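Local coordinates for protein cytochrome P450 (Rhodococcus erythropolis, PDB 3WEC) that hydroxylates the quinoline nitrogen of aurachin precursors as a haem-dependent cytochrome P450 monooxygenase, a step essential for the antibiotic activity of these alkaloids, at residues R174-W178 with E206-F211; S179-V185 with T251-E256; V185-N189 with P395-L399. One frame throughout, in Å; residues are numbered along the deposited sequence.

Contact 1: R174-W178 with E206-F211; sequences RFSEW and ESIDYF
Trp178 and Ser207 mark the closest backbone approach, with CA atoms 6.7 Å apart, where two roughly antiparallel helical segments pass at an axis separation of 11.0 Å and an angle of 144°. Ser207 lies over one face of the six-membered ring of Trp178, forming a CH-pi contact in which CA stands 4.3 Å from the ring centroid, while the carbonyl oxygen of Arg174, one turn earlier in the same helix, sits against the other face. At the indole edge, NE1 sends a weak but nearly straight hydrogen bond to OE1 of Glu206, 3.4 Å away and in the ring plane; the carboxylate itself is turned nearly perpendicular to the indole.

In this pairing of helices 172-182 and 194-216, the F and G helices of the cytochrome P450 fold, the indole lies between the two helices, a single large side chain carrying most of the contact. A chi1 of 168° swings the Tyr210 ring away from its own amide and lays one face against the indole: CZ3 of Trp178 approaches Tyr210 CG to 3.4 Å, the two planes inclined at 50°. Arg174 reaches past the indole so that NH1 comes within 4.0 Å of Tyr210 CE1, and both side chains end on Asp171, by a salt bridge and a hydrogen bond respectively. Deeper, toward helix 240-271, Phe175 and Phe211 meet rim to rim, CE1 to CZ at 4.1 Å.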
loop_
_atom_site.group_PDB
_atom_site.type_symbol
_atom_site.label_atom_id
_atom_site.label_comp_id
_atom_site.label_asym_id
_atom_site.label_seq_id
_atom_site.Cartn_x
_atom_site.Cartn_y
_atom_site.Cartn_z
ATOM N N ARG A 174 -12.486 -5.194 -18.513
ATOM C CA ARG A 174 -12.958 -3.890 -18.001
ATOM C C ARG A 174 -12.342 -3.590 -16.620
ATOM O O ARG A 174 -11.858 -2.488 -16.352
ATOM C CB ARG A 174 -14.510 -3.805 -17.987
ATOM C CG ARG A 174 -15.144 -3.183 -19.246
ATOM C CD ARG A 174 -16.581 -3.624 -19.564
ATOM N NE ARG A 174 -17.604 -2.751 -18.971
ATOM C CZ ARG A 174 -18.658 -3.163 -18.245
ATOM N NH1 ARG A 174 -18.892 -4.457 -18.010
ATOM N NH2 ARG A 174 -19.486 -2.264 -17.733
ATOM N N PHE A 175 -12.370 -4.584 -15.743
ATOM C CA PHE A 175 -11.762 -4.470 -14.446
ATOM C C PHE A 175 -10.256 -4.169 -14.480
ATOM O O PHE A 175 -9.758 -3.338 -13.701
ATOM C CB PHE A 175 -12.020 -5.738 -13.642
ATOM C CG PHE A 175 -11.355 -5.739 -12.333
ATOM C CD1 PHE A 175 -11.967 -5.133 -11.229
ATOM C CD2 PHE A 175 -10.069 -6.284 -12.187
ATOM C CE1 PHE A 175 -11.322 -5.103 -9.990
ATOM C CE2 PHE A 175 -9.435 -6.249 -10.953
ATOM C CZ PHE A 175 -10.051 -5.648 -9.866
ATOM N N SER A 176 -9.533 -4.864 -15.345
ATOM C CA SER A 176 -8.108 -4.671 -15.472
ATOM C C SER A 176 -7.804 -3.270 -16.019
ATOM O O SER A 176 -6.844 -2.640 -15.604
ATOM C CB SER A 176 -7.520 -5.757 -16.379
ATOM O OG SER A 176 -6.196 -5.441 -16.707
ATOM N N GLU A 177 -8.616 -2.765 -16.938
ATOM C CA GLU A 177 -8.434 -1.369 -17.382
ATOM C C GLU A 177 -8.710 -0.333 -16.277
ATOM O O GLU A 177 -7.842 0.497 -15.937
ATOM C CB GLU A 177 -9.289 -1.060 -18.597
ATOM C CG GLU A 177 -8.573 -1.335 -19.926
ATOM C CD GLU A 177 -9.479 -1.046 -21.095
ATOM O OE1 GLU A 177 -10.720 -0.893 -20.859
ATOM O OE2 GLU A 177 -8.968 -0.978 -22.247
ATOM N N TRP A 178 -9.902 -0.395 -15.686
ATOM C CA TRP A 178 -10.165 0.397 -14.470
ATOM C C TRP A 178 -9.011 0.304 -13.482
ATOM O O TRP A 178 -8.577 1.307 -12.868
ATOM C CB TRP A 178 -11.506 0.002 -13.819
ATOM C CG TRP A 178 -12.734 0.346 -14.633
ATOM C CD1 TRP A 178 -12.933 1.461 -15.448
ATOM C CD2 TRP A 178 -13.998 -0.412 -14.733
ATOM N NE1 TRP A 178 -14.159 1.428 -16.038
ATOM C CE2 TRP A 178 -14.856 0.344 -15.643
ATOM C CE3 TRP A 178 -14.487 -1.585 -14.161
ATOM C CZ2 TRP A 178 -16.141 -0.081 -15.979
ATOM C CZ3 TRP A 178 -15.775 -2.010 -14.508
ATOM C CH2 TRP A 178 -16.591 -1.267 -15.388
ATOM N N GLU A 206 -16.949 5.253 -13.247
ATOM C CA GLU A 206 -17.371 4.042 -13.960
ATOM C C GLU A 206 -17.232 2.730 -13.167
ATOM O O GLU A 206 -18.000 1.805 -13.412
ATOM C CB GLU A 206 -16.665 3.919 -15.317
ATOM C CG GLU A 206 -16.794 5.173 -16.177
ATOM C CD GLU A 206 -16.051 5.116 -17.517
ATOM O OE1 GLU A 206 -15.377 4.118 -17.816
ATOM O OE2 GLU A 206 -16.149 6.090 -18.289
ATOM N N SER A 207 -16.276 2.644 -12.236
ATOM C CA SER A 207 -16.040 1.408 -11.499
ATOM C C SER A 207 -16.924 1.374 -10.241
ATOM O O SER A 207 -17.353 0.306 -9.769
ATOM C CB SER A 207 -14.543 1.240 -11.129
ATOM O OG SER A 207 -14.113 2.282 -10.281
ATOM N N ILE A 208 -17.226 2.555 -9.719
ATOM C CA ILE A 208 -18.258 2.680 -8.725
ATOM C C ILE A 208 -19.657 2.374 -9.327
ATOM O O ILE A 208 -20.458 1.678 -8.675
ATOM C CB ILE A 208 -18.200 4.055 -8.011
ATOM C CG1 ILE A 208 -17.064 4.035 -6.978
ATOM C CG2 ILE A 208 -19.551 4.382 -7.338
ATOM C CD1 ILE A 208 -16.752 5.409 -6.419
ATOM N N ASP A 209 -19.942 2.882 -10.532
ATOM C CA ASP A 209 -21.225 2.579 -11.217
ATOM C C ASP A 209 -21.390 1.068 -11.385
ATOM O O ASP A 209 -22.395 0.454 -10.947
ATOM C CB ASP A 209 -21.317 3.247 -12.610
ATOM C CG ASP A 209 -22.368 4.347 -12.671
ATOM O OD1 ASP A 209 -22.196 5.387 -11.987
ATOM O OD2 ASP A 209 -23.378 4.165 -13.400
ATOM N N TYR A 210 -20.378 0.482 -12.020
ATOM C CA TYR A 210 -20.308 -0.940 -12.250
ATOM C C TYR A 210 -20.430 -1.760 -10.949
ATOM O O TYR A 210 -21.140 -2.760 -10.916
ATOM C CB TYR A 210 -19.004 -1.252 -12.937
ATOM C CG TYR A 210 -18.704 -2.701 -12.962
ATOM C CD1 TYR A 210 -19.198 -3.486 -13.973
ATOM C CD2 TYR A 210 -17.912 -3.287 -11.995
ATOM C CE1 TYR A 210 -18.957 -4.828 -14.018
ATOM C CE2 TYR A 210 -17.672 -4.648 -12.028
ATOM C CZ TYR A 210 -18.210 -5.401 -13.050
ATOM O OH TYR A 210 -18.016 -6.751 -13.165
ATOM N N PHE A 211 -19.718 -1.363 -9.897
ATOM C CA PHE A 211 -19.768 -2.125 -8.628
ATOM C C PHE A 211 -21.154 -2.175 -7.991
ATOM O O PHE A 211 -21.571 -3.253 -7.595
ATOM C CB PHE A 211 -18.659 -1.750 -7.627
ATOM C CG PHE A 211 -17.332 -2.417 -7.920
ATOM C CD1 PHE A 211 -17.262 -3.799 -8.164
ATOM C CD2 PHE A 211 -16.147 -1.681 -7.936
ATOM C CE1 PHE A 211 -16.034 -4.416 -8.436
ATOM C CE2 PHE A 211 -14.927 -2.294 -8.246
ATOM C CZ PHE A 211 -14.877 -3.665 -8.484
#

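Contact 2: S179-V185 with T251-E256; sequences SNLVAGV and TVAGQE. With HEM (protoporphyrin IX containing Fe), chain B.
Between Ala183 and Val252 sits a water that does the work of a missing helical bond. It donates to Ala183 O (2.6 Å) and to Val252 O (2.8 Å) and accepts from Glu256 N (3.0 Å), so the carbonyl and amide that would pair directly in a regular alpha-helix are bridged by solvent. Val252 O also accepts from Gln255 N, an i to i+3 bond. Such a distortion is a hallmark of the long distal helix of P450s at its Ala-Gly-x-Glu-Thr motif, here Ala253 to Thr257, where it forms the groove above the haem that holds oxygen in relatives. A second water donates to Ala253 O at 2.9 Å and is bound to the haem FE at 2.5 Å, on the side away from the axial Cys361. Gly254 CA comes to 3.4 Å from the porphyrin methyl CMC, and the Ala253 methyl rests on the macrocycle near CHD.

The rest mixes methyl groups with polar ones. Thr251 holds OG1 beside its own backbone N (chi1 -61°), bonded back to Cys247 O, which turns the methyl CG2 toward helix 172-182, 3.3 Å from Ser179 OG; that hydroxyl is bonded to Phe175 O. The Gln255 side chain packs on the Ser179 backbone and the Ala183 methyl, and the Glu256 carboxylate lies by Ala183 and Gly184, with a long, weak ion pair to Lys394. Val252 CG2 packs 4.1 Å from Val182 CB and also meets Val185. Around this core, helix 194-216 covers Thr251 with Phe211 and Val185 with Ile204, whereas helix 155-165 places Val158 against Ser179 and Gln255.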
loop_
_atom_site.group_PDB
_atom_site.type_symbol
_atom_site.label_atom_id
_atom_site.label_comp_id
_atom_site.label_asym_id
_atom_site.label_seq_id
_atom_site.Cartn_x
_atom_site.Cartn_y
_atom_site.Cartn_z
ATOM N N SER A 179 -8.489 -0.896 -13.306
ATOM C CA SER A 179 -7.586 -1.121 -12.130
ATOM C C SER A 179 -6.285 -0.399 -12.408
ATOM O O SER A 179 -5.631 0.130 -11.530
ATOM C CB SER A 179 -7.338 -2.608 -11.902
ATOM O OG SER A 179 -8.536 -3.184 -11.430
ATOM N N ASN A 180 -5.993 -0.290 -13.680
ATOM C CA ASN A 180 -4.862 0.449 -14.117
ATOM C C ASN A 180 -4.977 1.989 -13.918
ATOM O O ASN A 180 -4.051 2.620 -13.419
ATOM C CB ASN A 180 -4.702 0.091 -15.589
ATOM C CG ASN A 180 -3.442 0.595 -16.146
ATOM O OD1 ASN A 180 -2.405 -0.095 -16.078
ATOM N ND2 ASN A 180 -3.490 1.793 -16.723
ATOM N N LEU A 181 -6.059 2.614 -14.412
ATOM C CA LEU A 181 -6.336 4.028 -14.171
ATOM C C LEU A 181 -6.455 4.306 -12.653
ATOM O O LEU A 181 -6.030 5.350 -12.143
ATOM C CB LEU A 181 -7.664 4.373 -14.804
ATOM C CG LEU A 181 -7.718 4.647 -16.350
ATOM C CD1 LEU A 181 -6.383 5.142 -16.831
ATOM C CD2 LEU A 181 -8.240 3.443 -17.120
ATOM N N VAL A 182 -7.082 3.421 -11.915
ATOM C CA VAL A 182 -7.263 3.819 -10.501
ATOM C C VAL A 182 -6.021 3.649 -9.648
ATOM O O VAL A 182 -5.916 4.352 -8.659
ATOM C CB VAL A 182 -8.504 3.241 -9.789
ATOM C CG1 VAL A 182 -9.793 3.784 -10.408
ATOM C CG2 VAL A 182 -8.512 1.729 -9.767
ATOM N N ALA A 183 -5.082 2.767 -10.024
ATOM C CA ALA A 183 -3.942 2.398 -9.117
ATOM C C ALA A 183 -3.239 3.595 -8.516
ATOM O O ALA A 183 -2.928 3.519 -7.365
ATOM C CB ALA A 183 -2.908 1.478 -9.764
ATOM N N GLY A 184 -3.020 4.693 -9.265
ATOM C CA GLY A 184 -2.243 5.867 -8.726
ATOM C C GLY A 184 -3.031 6.809 -7.783
ATOM O O GLY A 184 -2.487 7.746 -7.148
ATOM N N VAL A 185 -4.318 6.542 -7.674
ATOM C CA VAL A 185 -5.222 7.248 -6.805
ATOM C C VAL A 185 -4.915 6.897 -5.316
ATOM O O VAL A 185 -5.469 7.480 -4.412
ATOM C CB VAL A 185 -6.652 6.884 -7.312
ATOM C CG1 VAL A 185 -7.716 6.704 -6.223
ATOM C CG2 VAL A 185 -7.060 7.809 -8.475
ATOM N N THR A 251 -9.817 -2.357 -4.601
ATOM C CA THR A 251 -9.129 -2.375 -5.898
ATOM C C THR A 251 -7.926 -1.428 -5.949
ATOM O O THR A 251 -6.980 -1.686 -6.736
ATOM C CB THR A 251 -10.081 -1.980 -7.000
ATOM O OG1 THR A 251 -11.161 -2.917 -7.033
ATOM C CG2 THR A 251 -9.358 -1.948 -8.443
ATOM N N VAL A 252 -7.961 -0.316 -5.184
ATOM C CA VAL A 252 -6.861 0.636 -5.175
ATOM C C VAL A 252 -5.839 0.163 -4.079
ATOM O O VAL A 252 -4.618 0.003 -4.317
ATOM C CB VAL A 252 -7.369 2.044 -4.802
ATOM C CG1 VAL A 252 -6.172 2.970 -4.666
ATOM C CG2 VAL A 252 -8.419 2.638 -5.765
ATOM N N ALA A 253 -6.351 -0.028 -2.857
ATOM C CA ALA A 253 -5.524 -0.438 -1.760
ATOM C C ALA A 253 -4.538 -1.530 -2.096
ATOM O O ALA A 253 -3.365 -1.357 -1.844
ATOM C CB ALA A 253 -6.366 -0.735 -0.466
ATOM N N GLY A 254 -4.951 -2.590 -2.761
ATOM C CA GLY A 254 -4.054 -3.758 -2.978
ATOM C C GLY A 254 -3.199 -3.805 -4.234
ATOM O O GLY A 254 -2.419 -4.757 -4.445
ATOM N N GLN A 255 -3.324 -2.798 -5.083
ATOM C CA GLN A 255 -2.553 -2.794 -6.321
ATOM C C GLN A 255 -1.100 -2.292 -6.170
ATOM O O GLN A 255 -0.179 -3.051 -6.322
ATOM C CB GLN A 255 -3.255 -1.930 -7.365
ATOM C CG GLN A 255 -4.392 -2.571 -8.125
ATOM C CD GLN A 255 -4.852 -1.672 -9.309
ATOM O OE1 GLN A 255 -5.748 -0.764 -9.178
ATOM N NE2 GLN A 255 -4.222 -1.887 -10.429
ATOM N N GLU A 256 -0.895 -0.997 -5.894
ATOM C CA GLU A 256 0.464 -0.454 -5.979
ATOM C C GLU A 256 1.315 -0.830 -4.791
ATOM O O GLU A 256 2.521 -0.914 -4.930
ATOM C CB GLU A 256 0.499 1.067 -6.227
ATOM C CG GLU A 256 0.857 1.393 -7.680
ATOM C CD GLU A 256 0.599 2.835 -8.013
ATOM O OE1 GLU A 256 0.449 3.645 -7.052
ATOM O OE2 GLU A 256 0.527 3.169 -9.232
HETATM C CHA HEM B . -4.525 0.156 5.142
HETATM C CHB HEM B . 0.102 -1.098 3.833
HETATM C CHC HEM B . -1.673 -4.605 0.892
HETATM C CHD HEM B . -6.365 -3.174 2.091
HETATM C C1A HEM B . -3.095 0.078 4.943
HETATM C C2A HEM B . -2.178 1.099 5.547
HETATM C C3A HEM B . -0.846 0.703 5.156
HETATM C C4A HEM B . -1.076 -0.482 4.333
HETATM C CMA HEM B . 0.488 1.400 5.511
HETATM C CAA HEM B . -2.424 2.318 6.446
HETATM C CBA HEM B . -2.412 1.720 7.865
HETATM C CGA HEM B . -2.388 2.817 8.948
HETATM O O1A HEM B . -2.833 3.981 8.721
HETATM O O2A HEM B . -1.957 2.505 10.094
HETATM C C1B HEM B . -0.019 -2.192 2.873
HETATM C C2B HEM B . 1.205 -2.859 2.438
HETATM C C3B HEM B . 0.648 -3.852 1.559
HETATM C C4B HEM B . -0.798 -3.664 1.593
HETATM C CMB HEM B . 2.657 -2.592 2.723
HETATM C CAB HEM B . 1.485 -4.827 0.813
HETATM C CBB HEM B . 1.226 -5.059 -0.450
HETATM C C1C HEM B . -3.116 -4.553 0.994
HETATM C C2C HEM B . -3.994 -5.352 0.139
HETATM C C3C HEM B . -5.353 -4.902 0.508
HETATM C C4C HEM B . -5.225 -3.872 1.519
HETATM C CMC HEM B . -3.532 -6.372 -0.866
HETATM C CAC HEM B . -6.678 -5.333 -0.047
HETATM C CBC HEM B . -6.814 -6.397 -0.806
HETATM C C1D HEM B . -6.273 -2.043 3.024
HETATM C C2D HEM B . -7.481 -1.507 3.646
HETATM C C3D HEM B . -6.955 -0.483 4.569
HETATM C C4D HEM B . -5.499 -0.626 4.403
HETATM C CMD HEM B . -8.914 -1.867 3.328
HETATM C CAD HEM B . -7.723 0.453 5.457
HETATM C CBD HEM B . -7.734 -0.195 6.863
HETATM C CGD HEM B . -8.484 0.609 7.871
HETATM O O1D HEM B . -9.125 -0.038 8.748
HETATM O O2D HEM B . -8.454 1.882 7.802
HETATM N NA HEM B . -2.428 -1.021 4.254
HETATM N NB HEM B . -1.216 -2.690 2.441
HETATM N NC HEM B . -3.841 -3.697 1.876
HETATM N ND HEM B . -5.093 -1.561 3.510
HETATM FE FE HEM B . -3.198 -2.160 2.834
HETATM O O HOH W 1 -2.920 1.203 -6.218
HETATM O O HOH W 2 -2.768 -0.622 0.940
#

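Contact 3: V185-N189 with P395-L399; sequences VLDIN and PGMGL. With AUI (3-[(2E,6E,9R)-9-hydroxy-3,7,11-trimethyldodeca-2,6,10-trien-1-yl]-2-methylquinolin-4(1H)-one), chain C.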
loop_
_atom_site.group_PDB
_atom_site.type_symbol
_atom_site.label_atom_id
_atom_site.label_comp_id
_atom_site.label_asym_id
_atom_site.label_seq_id
_atom_site.Cartn_x
_atom_site.Cartn_y
_atom_site.Cartn_z
ATOM N N VAL A 185 -4.318 6.542 -7.674
ATOM C CA VAL A 185 -5.222 7.248 -6.805
ATOM C C VAL A 185 -4.915 6.897 -5.316
ATOM O O VAL A 185 -5.469 7.480 -4.412
ATOM C CB VAL A 185 -6.652 6.884 -7.312
ATOM C CG1 VAL A 185 -7.716 6.704 -6.223
ATOM C CG2 VAL A 185 -7.060 7.809 -8.475
ATOM N N LEU A 186 -3.947 6.028 -5.078
ATOM C CA LEU A 186 -3.509 5.718 -3.698
ATOM C C LEU A 186 -2.552 6.807 -3.235
ATOM O O LEU A 186 -2.433 7.075 -2.077
ATOM C CB LEU A 186 -2.727 4.377 -3.632
ATOM C CG LEU A 186 -3.008 3.305 -2.533
ATOM C CD1 LEU A 186 -1.943 2.219 -2.544
ATOM C CD2 LEU A 186 -3.320 3.859 -1.127
ATOM N N ASP A 187 -1.834 7.416 -4.162
ATOM C CA ASP A 187 -0.795 8.332 -3.751
ATOM C C ASP A 187 -1.165 9.750 -4.185
ATOM O O ASP A 187 -2.029 9.950 -5.064
ATOM C CB ASP A 187 0.564 7.837 -4.290
ATOM C CG ASP A 187 1.788 8.373 -3.498
ATOM O OD1 ASP A 187 1.693 9.281 -2.636
ATOM O OD2 ASP A 187 2.904 7.911 -3.801
ATOM N N ILE A 188 -0.538 10.737 -3.553
ATOM C CA ILE A 188 -0.668 12.110 -3.998
ATOM C C ILE A 188 0.451 12.402 -4.996
ATOM O O ILE A 188 1.615 12.154 -4.700
ATOM C CB ILE A 188 -0.600 13.113 -2.816
ATOM C CG1 ILE A 188 -1.470 12.625 -1.641
ATOM C CG2 ILE A 188 -0.952 14.532 -3.298
ATOM C CD1 ILE A 188 -1.734 13.677 -0.571
ATOM N N ASN A 189 0.097 12.969 -6.153
ATOM C CA ASN A 189 1.066 13.342 -7.180
ATOM C C ASN A 189 0.558 14.537 -7.954
ATOM O O ASN A 189 -0.420 14.407 -8.701
ATOM C CB ASN A 189 1.287 12.201 -8.167
ATOM C CG ASN A 189 2.590 12.344 -8.959
ATOM O OD1 ASN A 189 3.510 11.568 -8.769
ATOM N ND2 ASN A 189 2.670 13.330 -9.843
ATOM N N PRO A 395 6.740 8.504 -9.565
ATOM C CA PRO A 395 6.584 9.700 -8.743
ATOM C C PRO A 395 5.551 9.493 -7.629
ATOM O O PRO A 395 4.875 8.445 -7.580
ATOM C CB PRO A 395 6.152 10.766 -9.763
ATOM C CG PRO A 395 6.724 10.276 -11.076
ATOM C CD PRO A 395 6.501 8.778 -10.994
ATOM N N GLY A 396 5.479 10.446 -6.709
ATOM C CA GLY A 396 4.422 10.473 -5.722
ATOM C C GLY A 396 4.934 10.802 -4.345
ATOM O O GLY A 396 6.124 10.743 -4.098
ATOM N N MET A 397 4.026 11.123 -3.434
ATOM C CA MET A 397 4.416 11.649 -2.120
ATOM C C MET A 397 4.738 10.585 -1.076
ATOM O O MET A 397 5.707 10.735 -0.345
ATOM C CB MET A 397 3.363 12.621 -1.585
ATOM C CG MET A 397 3.500 14.019 -2.155
ATOM S SD MET A 397 2.568 15.280 -1.244
ATOM C CE MET A 397 2.299 14.421 0.338
ATOM N N GLY A 398 3.915 9.549 -0.972
ATOM C CA GLY A 398 4.086 8.545 0.086
ATOM C C GLY A 398 4.493 7.127 -0.341
ATOM O O GLY A 398 4.869 6.299 0.490
ATOM N N LEU A 399 4.389 6.815 -1.623
ATOM C CA LEU A 399 4.661 5.423 -2.090
ATOM C C LEU A 399 6.012 5.336 -2.764
ATOM O O LEU A 399 6.505 6.327 -3.293
ATOM C CB LEU A 399 3.571 4.960 -3.051
ATOM C CG LEU A 399 2.298 4.217 -2.596
ATOM C CD1 LEU A 399 1.963 4.306 -1.127
ATOM C CD2 LEU A 399 1.113 4.593 -3.498
HETATM O O13 AUI C . -3.795 5.388 4.514
HETATM C C1 AUI C . -3.567 4.379 3.808
HETATM C C4 AUI C . -4.709 3.606 3.286
HETATM C C5 AUI C . -6.017 4.002 3.550
HETATM C C6 AUI C . -7.085 3.270 3.032
HETATM C C7 AUI C . -6.784 2.158 2.232
HETATM C C8 AUI C . -5.488 1.731 1.932
HETATM C C9 AUI C . -4.396 2.427 2.428
HETATM N N10 AUI C . -3.114 2.059 2.123
HETATM C C3 AUI C . -2.021 2.706 2.578
HETATM C C11 AUI C . -0.622 2.239 2.209
HETATM C C2 AUI C . -2.186 3.913 3.455
HETATM C C12 AUI C . -0.974 4.658 3.949
HETATM C C14 AUI C . -0.287 5.321 2.750
HETATM C C15 AUI C . -0.683 6.147 1.745
HETATM C C26 AUI C . -2.086 6.670 1.505
HETATM C C16 AUI C . 0.419 6.512 0.783
HETATM C C17 AUI C . 0.803 7.987 0.679
HETATM C C18 AUI C . -0.232 8.919 1.246
HETATM C C19 AUI C . -0.053 10.228 1.533
HETATM C C27 AUI C . 1.218 11.000 1.282
HETATM C C20 AUI C . -1.238 10.978 2.086
HETATM C C21 AUI C . -1.432 10.886 3.604
HETATM O O28 AUI C . -2.716 11.437 3.865
HETATM C C22 AUI C . -1.469 9.494 4.202
HETATM C C23 AUI C . -2.564 8.783 4.590
HETATM C C24 AUI C . -2.305 7.443 5.189
HETATM C C25 AUI C . -4.031 9.172 4.480
HETATM O O HOH W 3 3.348 6.734 -6.210
#
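The carboxylate of Asp187 takes backbone N-H groups from Met397, Gly398 and Leu399, a worked case of one acid organising a loop. Gly398 N gives OD1 an almost linear bond (2.8 Å, 173°) on the syn side and close to the carboxylate plane. Leu399 N reaches OD2 at 2.9 Å from well above that plane, 50° out of it. Weaker bonds from Met397 N and from the neighbouring Ile188 N also converge on OD1, and a water donates to both Asp187 OD2 and Pro395 O, at 2.7 Å each. A chi1 of -157° carries the carboxylate away from its own amide nitrogen and across to the loop; so many donors would probably favour the ionised form. Met397 N divides its hydrogen, making its better bond to Ile188 O at 2.9 Å.

In fold terms, the partners are the linker between the F and G helices and the long loop between the paired C-terminal strands 384-387 and 407-410. Both line the substrate pocket in cytochromes P450, and here they do so together.

Apolar contacts flank the polar centre. On one flank Leu186 CB meets Leu399 CD2 at 3.8 Å, the two side chains crossing at about a right angle; on the other, Ile188 CG2 lies 4.1 Å from Met397 SD. The bound aurachin intermediate lies along these groups: Leu399 CD1 touches C16 of its prenyl chain at 3.3 Å, Met397 CE and Ile188 CD1 pack farther along the chain, and Leu186 CD2 approaches the quinoline nitrogen N10.

Read from the N terminus, helix 172-182 enters contact 1 first and contact 2 next, and the linker beyond it supplies contact 3, Val185 being common to the last two. Contact 1 closes the shortest loop, back to helix 194-216; contact 2 spans 65 residues to helix 240-271; contact 3 spans 205, to the loop between strands 384-387 and 407-410. Every pair crosses, since each opens before the previous one has closed and closes after it. Contact 1 meets contact 2 where Phe175 and Phe211 pack on Thr251, and contact 2 meets contact 3 through Val252 with Leu186 and Glu256 with Leu399. The series thus joins the outer helical pair to the haem-facing helix and the substrate pocket.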